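Local coordinates for protein probable fumarate reductase Ifc3 (PDB 1QO8) that catalyses the essentially unidirectional reduction of fumarate to succinate in vitro, using one FAD and four covalently bound c-type haems per subunit, at residues E373-V378 with A412-D417; D386-I391 with A457-D462; K447-K452 with Y489-V494. All coordinates share one frame; numbering follows the deposited sequence.

Contact 1: E373-V378 with A412-D417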
loop_
_atom_site.group_PDB
_atom_site.type_symbol
_atom_site.label_atom_id
_atom_site.label_comp_id
_atom_site.label_asym_id
_atom_site.label_seq_id
_atom_site.Cartn_x
_atom_site.Cartn_y
_atom_site.Cartn_z
ATOM N N GLU A 373 18.011 -3.796 -23.869
ATOM C CA GLU A 373 19.070 -2.759 -23.635
ATOM C C GLU A 373 20.265 -3.021 -24.517
ATOM O O GLU A 373 20.905 -2.053 -24.962
ATOM C CB GLU A 373 19.347 -2.710 -22.140
ATOM C CG GLU A 373 20.198 -3.883 -21.663
ATOM C CD GLU A 373 20.248 -3.877 -20.139
ATOM O OE1 GLU A 373 19.586 -2.990 -19.520
ATOM O OE2 GLU A 373 20.907 -4.696 -19.502
ATOM N N THR A 374 20.466 -4.244 -25.039
ATOM C CA THR A 374 21.534 -4.549 -25.970
ATOM C C THR A 374 21.328 -3.862 -27.315
ATOM O O THR A 374 22.353 -3.733 -28.052
ATOM C CB THR A 374 21.781 -6.044 -26.166
ATOM O OG1 THR A 374 20.786 -6.639 -26.995
ATOM C CG2 THR A 374 21.825 -6.820 -24.859
ATOM N N VAL A 375 20.138 -3.348 -27.650
ATOM C CA VAL A 375 19.977 -2.520 -28.825
ATOM C C VAL A 375 20.834 -1.239 -28.706
ATOM O O VAL A 375 21.524 -0.921 -29.694
ATOM C CB VAL A 375 18.564 -2.174 -29.280
ATOM C CG1 VAL A 375 18.515 -1.436 -30.613
ATOM C CG2 VAL A 375 17.744 -3.491 -29.456
ATOM N N ARG A 376 20.783 -0.540 -27.588
ATOM C CA ARG A 376 21.651 0.571 -27.259
ATOM C C ARG A 376 23.099 0.071 -27.045
ATOM O O ARG A 376 24.008 0.628 -27.664
ATOM C CB ARG A 376 21.105 1.352 -26.058
ATOM C CG ARG A 376 19.720 1.956 -26.321
ATOM C CD ARG A 376 19.172 2.562 -25.015
ATOM N NE ARG A 376 18.522 1.524 -24.182
ATOM C CZ ARG A 376 18.706 1.334 -22.907
ATOM N NH1 ARG A 376 19.632 2.110 -22.324
ATOM N NH2 ARG A 376 18.121 0.551 -22.048
ATOM N N GLY A 377 23.350 -1.052 -26.419
ATOM C CA GLY A 377 24.699 -1.586 -26.149
ATOM C C GLY A 377 25.508 -1.743 -27.433
ATOM O O GLY A 377 26.693 -1.387 -27.576
ATOM N N VAL A 378 24.832 -2.092 -28.538
ATOM C CA VAL A 378 25.500 -2.459 -29.762
ATOM C C VAL A 378 25.455 -1.289 -30.693
ATOM O O VAL A 378 25.931 -1.339 -31.848
ATOM C CB VAL A 378 25.012 -3.824 -30.347
ATOM C CG1 VAL A 378 25.769 -4.193 -31.630
ATOM C CG2 VAL A 378 25.102 -5.034 -29.437
ATOM N N ALA A 412 10.264 7.561 -26.102
ATOM C CA ALA A 412 11.468 7.988 -26.893
ATOM C C ALA A 412 11.466 7.116 -28.123
ATOM O O ALA A 412 10.618 6.187 -28.288
ATOM C CB ALA A 412 12.696 7.823 -25.988
ATOM N N TRP A 413 12.373 7.381 -29.021
ATOM C CA TRP A 413 12.645 6.523 -30.173
ATOM C C TRP A 413 14.021 5.872 -30.092
ATOM O O TRP A 413 15.053 6.543 -29.871
ATOM C CB TRP A 413 12.590 7.454 -31.382
ATOM C CG TRP A 413 11.254 7.995 -31.770
ATOM C CD1 TRP A 413 10.817 9.270 -31.653
ATOM C CD2 TRP A 413 10.208 7.274 -32.463
ATOM N NE1 TRP A 413 9.548 9.363 -32.160
ATOM C CE2 TRP A 413 9.168 8.174 -32.689
ATOM C CE3 TRP A 413 10.096 5.994 -32.951
ATOM C CZ2 TRP A 413 7.967 7.822 -33.340
ATOM C CZ3 TRP A 413 8.931 5.600 -33.603
ATOM C CH2 TRP A 413 7.866 6.531 -33.771
ATOM N N ILE A 414 14.142 4.579 -30.376
ATOM C CA ILE A 414 15.493 4.037 -30.501
ATOM C C ILE A 414 15.835 3.873 -31.991
ATOM O O ILE A 414 14.970 3.310 -32.678
ATOM C CB ILE A 414 15.683 2.774 -29.687
ATOM C CG1 ILE A 414 15.720 3.193 -28.203
ATOM C CG2 ILE A 414 16.926 2.010 -30.101
ATOM C CD1 ILE A 414 15.657 2.051 -27.229
ATOM N N ILE A 415 16.977 4.431 -32.381
ATOM C CA ILE A 415 17.294 4.782 -33.794
ATOM C C ILE A 415 18.622 4.204 -34.246
ATOM O O ILE A 415 19.396 3.998 -33.321
ATOM C CB ILE A 415 17.289 6.296 -33.803
ATOM C CG1 ILE A 415 15.883 6.480 -34.376
ATOM C CG2 ILE A 415 18.204 7.442 -34.223
ATOM C CD1 ILE A 415 15.135 7.307 -33.409
ATOM N N PHE A 416 18.706 3.725 -35.490
ATOM C CA PHE A 416 19.942 3.058 -35.895
ATOM C C PHE A 416 19.935 2.985 -37.421
ATOM O O PHE A 416 18.889 3.314 -38.005
ATOM C CB PHE A 416 20.251 1.722 -35.237
ATOM C CG PHE A 416 19.051 0.802 -35.329
ATOM C CD1 PHE A 416 18.807 0.062 -36.479
ATOM C CD2 PHE A 416 18.125 0.788 -34.258
ATOM C CE1 PHE A 416 17.664 -0.772 -36.482
ATOM C CE2 PHE A 416 17.006 -0.058 -34.281
ATOM C CZ PHE A 416 16.767 -0.819 -35.406
ATOM N N ASP A 417 21.078 2.599 -38.041
ATOM C CA ASP A 417 21.011 2.595 -39.532
ATOM C C ASP A 417 21.208 1.169 -39.943
ATOM O O ASP A 417 21.240 0.300 -39.039
ATOM C CB ASP A 417 22.094 3.565 -40.050
ATOM C CG ASP A 417 23.505 3.005 -39.937
ATOM O OD1 ASP A 417 23.826 2.027 -39.199
ATOM O OD2 ASP A 417 24.392 3.585 -40.638
#
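V375 and R376, on the short helix 374-377, pack against I414 and F416 of strand 412-417, a helix-on-sheet contact in the capping (clamp) domain of this fumarate reductase family. Next to the helix in the chain, E373 by similarity contributes to fumarate binding and forms a salt bridge with R397, the probable proton donor. One methyl of V375 does most of the apolar work. Its CG1 lies anti to the backbone N (chi1 -173°), which brings it 3.8 Å from CG2 of I414, the two branched side chains meeting at a slant. The same CG1 comes within 4.2 Å of CE2 of F416, while helix 425-432 closes in on both residues through V427. R376 takes part with the aliphatic root of its side chain, which runs at about a right angle to I414; the guanidinium lies beyond, with NH1 hydrogen-bonded to the backbone O of E393. Since I415 points to the other side of the sheet, the strand offers alternate residues, I414 and F416, to the helix. At the R376 end, the CD1 methyl of I414 sits 4.2 Å from both CG and CD of the arginine.

Contact 2: D386-I391 with A457-D462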
loop_
_atom_site.group_PDB
_atom_site.type_symbol
_atom_site.label_atom_id
_atom_site.label_comp_id
_atom_site.label_asym_id
_atom_site.label_seq_id
_atom_site.Cartn_x
_atom_site.Cartn_y
_atom_site.Cartn_z
ATOM N N ASP A 386 10.868 14.956 -30.773
ATOM C CA ASP A 386 11.439 15.927 -31.667
ATOM C C ASP A 386 12.657 15.425 -32.461
ATOM O O ASP A 386 12.957 16.000 -33.532
ATOM C CB ASP A 386 11.892 17.197 -30.917
ATOM C CG ASP A 386 10.680 17.887 -30.275
ATOM O OD1 ASP A 386 9.563 17.821 -30.815
ATOM O OD2 ASP A 386 10.877 18.480 -29.180
ATOM N N GLY A 387 13.306 14.422 -31.922
ATOM C CA GLY A 387 14.538 13.946 -32.539
ATOM C C GLY A 387 15.813 14.384 -31.839
ATOM O O GLY A 387 16.850 14.229 -32.475
ATOM N N ASN A 388 15.799 14.746 -30.561
ATOM C CA ASN A 388 16.947 15.124 -29.792
ATOM C C ASN A 388 17.340 14.063 -28.777
ATOM O O ASN A 388 16.473 13.493 -28.108
ATOM C CB ASN A 388 16.663 16.450 -28.989
ATOM C CG ASN A 388 16.355 17.558 -29.986
ATOM O OD1 ASN A 388 17.124 17.719 -30.950
ATOM N ND2 ASN A 388 15.273 18.308 -29.984
ATOM N N ARG A 389 18.624 13.800 -28.594
ATOM C CA ARG A 389 19.126 12.894 -27.578
ATOM C C ARG A 389 18.884 13.602 -26.254
ATOM O O ARG A 389 18.714 14.799 -26.380
ATOM C CB ARG A 389 20.651 12.605 -27.810
ATOM C CG ARG A 389 20.881 11.679 -29.032
ATOM C CD ARG A 389 22.432 11.590 -29.306
ATOM N NE ARG A 389 22.975 10.733 -28.288
ATOM C CZ ARG A 389 24.062 10.981 -27.548
ATOM N NH1 ARG A 389 24.737 12.096 -27.913
ATOM N NH2 ARG A 389 24.521 10.090 -26.689
ATOM N N PHE A 390 18.862 12.952 -25.104
ATOM C CA PHE A 390 18.465 13.662 -23.894
ATOM C C PHE A 390 19.233 12.952 -22.794
ATOM O O PHE A 390 19.250 13.353 -21.687
ATOM C CB PHE A 390 16.976 13.601 -23.506
ATOM C CG PHE A 390 16.332 12.246 -23.766
ATOM C CD1 PHE A 390 15.878 11.920 -25.004
ATOM C CD2 PHE A 390 16.166 11.314 -22.751
ATOM C CE1 PHE A 390 15.313 10.658 -25.230
ATOM C CE2 PHE A 390 15.656 10.021 -22.941
ATOM C CZ PHE A 390 15.183 9.740 -24.204
ATOM N N ILE A 391 20.071 11.976 -23.097
ATOM C CA ILE A 391 20.768 11.229 -22.051
ATOM C C ILE A 391 21.677 10.225 -22.780
ATOM O O ILE A 391 21.468 9.978 -23.969
ATOM C CB ILE A 391 19.876 10.540 -21.015
ATOM C CG1 ILE A 391 20.796 10.115 -19.864
ATOM C CG2 ILE A 391 19.045 9.354 -21.501
ATOM C CD1 ILE A 391 20.095 9.892 -18.520
ATOM N N ALA A 457 18.214 15.605 -38.191
ATOM C CA ALA A 457 19.409 15.774 -39.003
ATOM C C ALA A 457 20.547 16.424 -38.218
ATOM O O ALA A 457 21.658 16.018 -38.379
ATOM C CB ALA A 457 19.142 16.736 -40.199
ATOM N N LYS A 458 20.237 17.350 -37.274
ATOM C CA LYS A 458 21.319 17.847 -36.442
ATOM C C LYS A 458 21.830 16.775 -35.495
ATOM O O LYS A 458 23.007 16.682 -35.152
ATOM C CB LYS A 458 20.826 19.099 -35.693
ATOM C CG LYS A 458 21.882 19.538 -34.681
ATOM C CD LYS A 458 21.527 20.722 -33.818
ATOM C CE LYS A 458 22.747 21.262 -33.041
ATOM N NZ LYS A 458 23.948 21.420 -33.976
ATOM N N THR A 459 20.884 15.974 -34.923
ATOM C CA THR A 459 21.336 14.901 -34.046
ATOM C C THR A 459 22.266 13.913 -34.763
ATOM O O THR A 459 23.237 13.512 -34.165
ATOM C CB THR A 459 20.119 14.114 -33.482
ATOM O OG1 THR A 459 19.450 15.091 -32.669
ATOM C CG2 THR A 459 20.595 12.891 -32.737
ATOM N N VAL A 460 21.876 13.441 -35.919
ATOM C CA VAL A 460 22.707 12.572 -36.730
ATOM C C VAL A 460 24.063 13.161 -37.121
ATOM O O VAL A 460 25.056 12.404 -36.965
ATOM C CB VAL A 460 21.897 12.181 -37.979
ATOM C CG1 VAL A 460 22.790 11.290 -38.848
ATOM C CG2 VAL A 460 20.651 11.373 -37.584
ATOM N N SER A 461 24.169 14.424 -37.566
ATOM C CA SER A 461 25.589 14.911 -37.747
ATOM C C SER A 461 26.307 15.131 -36.451
ATOM O O SER A 461 27.486 14.720 -36.299
ATOM C CB SER A 461 25.644 16.153 -38.652
ATOM O OG SER A 461 25.416 17.352 -37.935
ATOM N N ASP A 462 25.653 15.660 -35.387
ATOM C CA ASP A 462 26.442 15.717 -34.135
ATOM C C ASP A 462 26.863 14.319 -33.795
ATOM O O ASP A 462 28.004 14.137 -33.405
ATOM C CB ASP A 462 25.598 16.227 -32.963
ATOM C CG ASP A 462 25.284 17.714 -33.061
ATOM O OD1 ASP A 462 25.877 18.335 -33.984
ATOM O OD2 ASP A 462 24.469 18.190 -32.232
HETATM O O HOH W 1 20.516 15.474 -30.072
#
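T459 reaches from helix 453-469 toward G387, N388 and R389 with two branches that do different work. Its OG1 stands beside the backbone N (chi1 -65°), a position from which it can meet both the helix's own carbonyl row and the neighbouring loop. OG1 lies 2.7 Å from O of G387, but D455 O, one turn earlier in the helix, is also within reach of the single hydroxyl proton, so the two carbonyls compete for it. A water bridges the same pair of segments: it donates to T459 OG1 at 2.8 Å and accepts from the backbone N of R389 at 2.9 Å. The hydroxyl thus faces the loop backbone at two points, G387 O directly and R389 N through the water. The other branch of T459, CG2, is turned to R389, meeting its CG at 3.9 Å, with the two side chains inclined to each other. Beyond this apolar stem the R389 chain bends at chi3 (75°), and its guanidinium makes salt bridges to E393 and D472. The side chain of N388 starts away from the helix and curls back, OD1 ending 3.9 Å from T459 OG1, while ND2 is hydrogen-bonded to D455. G387 has a positive phi of 103°, at which a CB would be jammed against the carbonyl O of D386. An alanine here in place of T459, lacking both OG1 and CG2, would probably leave the bridging water without its acceptor on the helix and the R389 stem less closely packed. Away from the annotated sites, this is loop-on-helix packing in the capping domain, centred on a helical threonine whose hydroxyl faces both a carbonyl of the preceding turn and the backbone of the loop that follows strand 381-383.

Contact 3: K447-K452 with Y489-V494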
loop_
_atom_site.group_PDB
_atom_site.type_symbol
_atom_site.label_atom_id
_atom_site.label_comp_id
_atom_site.label_asym_id
_atom_site.label_seq_id
_atom_site.Cartn_x
_atom_site.Cartn_y
_atom_site.Cartn_z
ATOM N N LYS A 447 9.988 12.105 -41.007
ATOM C CA LYS A 447 8.616 12.379 -41.398
ATOM C C LYS A 447 7.729 11.211 -41.023
ATOM O O LYS A 447 6.726 11.468 -40.380
ATOM C CB LYS A 447 8.458 12.717 -42.889
ATOM C CG LYS A 447 8.820 14.210 -43.067
ATOM C CD LYS A 447 9.654 14.401 -44.323
ATOM C CE LYS A 447 9.175 15.584 -45.154
ATOM N NZ LYS A 447 10.332 16.157 -45.936
ATOM N N SER A 448 8.151 9.980 -41.278
ATOM C CA SER A 448 7.391 8.833 -40.767
ATOM C C SER A 448 7.129 8.856 -39.269
ATOM O O SER A 448 6.053 8.463 -38.817
ATOM C CB SER A 448 8.152 7.553 -41.139
ATOM O OG SER A 448 8.315 7.680 -42.560
ATOM N N THR A 449 8.098 9.219 -38.444
ATOM C CA THR A 449 7.908 9.163 -36.976
ATOM C C THR A 449 7.428 10.428 -36.371
ATOM O O THR A 449 7.450 10.598 -35.134
ATOM C CB THR A 449 9.314 8.804 -36.389
ATOM O OG1 THR A 449 10.200 9.833 -36.842
ATOM C CG2 THR A 449 9.738 7.461 -36.951
ATOM N N GLY A 450 7.117 11.465 -37.147
ATOM C CA GLY A 450 6.847 12.780 -36.552
ATOM C C GLY A 450 7.987 13.435 -35.806
ATOM O O GLY A 450 7.746 14.328 -34.945
ATOM N N MET A 451 9.275 13.176 -36.081
ATOM C CA MET A 451 10.317 14.032 -35.485
ATOM C C MET A 451 10.466 15.311 -36.304
ATOM O O MET A 451 10.067 15.327 -37.496
ATOM C CB MET A 451 11.633 13.236 -35.424
ATOM C CG MET A 451 11.565 12.018 -34.495
ATOM S SD MET A 451 13.118 11.118 -34.532
ATOM C CE MET A 451 12.742 9.419 -34.741
ATOM N N LYS A 452 11.072 16.332 -35.749
ATOM C CA LYS A 452 11.460 17.531 -36.544
ATOM C C LYS A 452 12.595 17.150 -37.487
ATOM O O LYS A 452 13.626 16.654 -37.016
ATOM C CB LYS A 452 11.916 18.643 -35.617
ATOM C CG LYS A 452 10.845 19.087 -34.601
ATOM C CD LYS A 452 11.182 20.477 -34.089
ATOM C CE LYS A 452 10.389 20.941 -32.873
ATOM N NZ LYS A 452 11.010 22.032 -32.058
ATOM N N TYR A 489 17.346 3.892 -42.622
ATOM C CA TYR A 489 17.407 4.288 -41.228
ATOM C C TYR A 489 16.123 3.826 -40.508
ATOM O O TYR A 489 15.090 3.763 -41.151
ATOM C CB TYR A 489 17.579 5.799 -41.076
ATOM C CG TYR A 489 18.836 6.272 -41.837
ATOM C CD1 TYR A 489 18.751 6.590 -43.169
ATOM C CD2 TYR A 489 20.044 6.326 -41.218
ATOM C CE1 TYR A 489 19.919 6.991 -43.849
ATOM C CE2 TYR A 489 21.197 6.748 -41.860
ATOM C CZ TYR A 489 21.105 7.080 -43.198
ATOM O OH TYR A 489 22.266 7.458 -43.840
ATOM N N TYR A 490 16.255 3.425 -39.245
ATOM C CA TYR A 490 15.189 2.734 -38.548
ATOM C C TYR A 490 14.849 3.408 -37.221
ATOM O O TYR A 490 15.765 3.985 -36.636
ATOM C CB TYR A 490 15.671 1.329 -38.161
ATOM C CG TYR A 490 15.852 0.446 -39.381
ATOM C CD1 TYR A 490 14.825 -0.288 -39.951
ATOM C CD2 TYR A 490 17.127 0.402 -39.973
ATOM C CE1 TYR A 490 15.062 -1.068 -41.088
ATOM C CE2 TYR A 490 17.388 -0.377 -41.078
ATOM C CZ TYR A 490 16.340 -1.111 -41.612
ATOM O OH TYR A 490 16.612 -1.877 -42.719
ATOM N N ALA A 491 13.597 3.217 -36.766
ATOM C CA ALA A 491 13.272 3.607 -35.385
ATOM C C ALA A 491 12.202 2.697 -34.741
ATOM O O ALA A 491 11.260 2.270 -35.428
ATOM C CB ALA A 491 12.713 5.015 -35.374
ATOM N N VAL A 492 12.311 2.533 -33.413
ATOM C CA VAL A 492 11.294 1.839 -32.677
ATOM C C VAL A 492 10.768 2.772 -31.536
ATOM O O VAL A 492 11.618 3.363 -30.848
ATOM C CB VAL A 492 11.660 0.719 -31.720
ATOM C CG1 VAL A 492 10.554 -0.340 -31.682
ATOM C CG2 VAL A 492 13.082 0.276 -31.738
ATOM N N LYS A 493 9.449 2.806 -31.368
ATOM C CA LYS A 493 8.920 3.697 -30.324
ATOM C C LYS A 493 8.859 3.031 -28.968
ATOM O O LYS A 493 8.405 1.888 -28.892
ATOM C CB LYS A 493 7.547 4.199 -30.775
ATOM C CG LYS A 493 6.939 5.287 -29.873
ATOM C CD LYS A 493 5.624 5.641 -30.626
ATOM C CE LYS A 493 4.948 6.893 -30.227
ATOM N NZ LYS A 493 3.660 7.032 -31.066
ATOM N N VAL A 494 9.502 3.592 -27.915
ATOM C CA VAL A 494 9.542 2.905 -26.605
ATOM C C VAL A 494 9.202 3.782 -25.436
ATOM O O VAL A 494 9.132 4.992 -25.544
ATOM C CB VAL A 494 10.934 2.320 -26.335
ATOM C CG1 VAL A 494 11.349 1.445 -27.523
ATOM C CG2 VAL A 494 11.973 3.470 -26.169
#
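The apolar part of this contact gathers on one methyl group, CB of A491, which rises from strand 489-505 toward T449 and M451. CG2 of T449 is 4.2 Å from CB of A491, and CE of M451 approaches the same CB at 4.4 Å. The methionine gets there with an extended start, its SD anti to CA (chi2 178°), so that the thioether end rather than the stem meets the strand. These are light van der Waals touches, and the surrounding residues add to them: W413 of the adjacent strand meets both T449 and M451, while L445 of helix 442-448 touches A491 as well. Along 489-494 the side chains alternate, Y490 and V492 pointing to the opposite side of the sheet, where the Y490 ring stacks on that of Y421.

None of the polar bonds runs between the two segments. OG1 of T449 occupies the position between backbone N and carbonyl carbon (chi1 58°), within hydrogen-bonding reach of the carbonyls of both L445 and A446, which share its one proton; with the hydroxyl held there, CG2 is the branch left to meet the alanine. The strand's backbone bonds go to its neighbours in the sheet, A491 pairing with Y437.

Backbone shape supplies the remaining feature. G450 leaves helical geometry with a positive phi of 63°, its N lying 3.3 Å from O of K447, and the chain then turns through M451 to K452, the N-cap of helix 453-469. Helix 442-448 thus ends in a Schellman motif, and T449 and M451, on either side of its glycine, rest on the face of a mixed sheet in the capping domain, at strand 489-505, whose neighbours here run antiparallel to it.

Starting from the N-terminal side, contact 1 closes a loop from 373-378 to 412-417, bringing helix 374-377 onto the sheet. Inside that loop lies 386-391, whose partner 457-462 comes later, so contact 2 crosses contact 1. Contact 3, from 447-452 to 489-494, opens after contact 1 has closed and crosses contact 2 in turn. Strands 412-417 and 489-505 are sheet neighbours, with I414 N 2.8 Å from V492 O, which joins contacts 1 and 3. D386 O lies 2.9 Å from K452 N, linking contacts 2 and 3, while F390 packs on A412 between contacts 1 and 2. Together they tie three helices and a loop to one sheet.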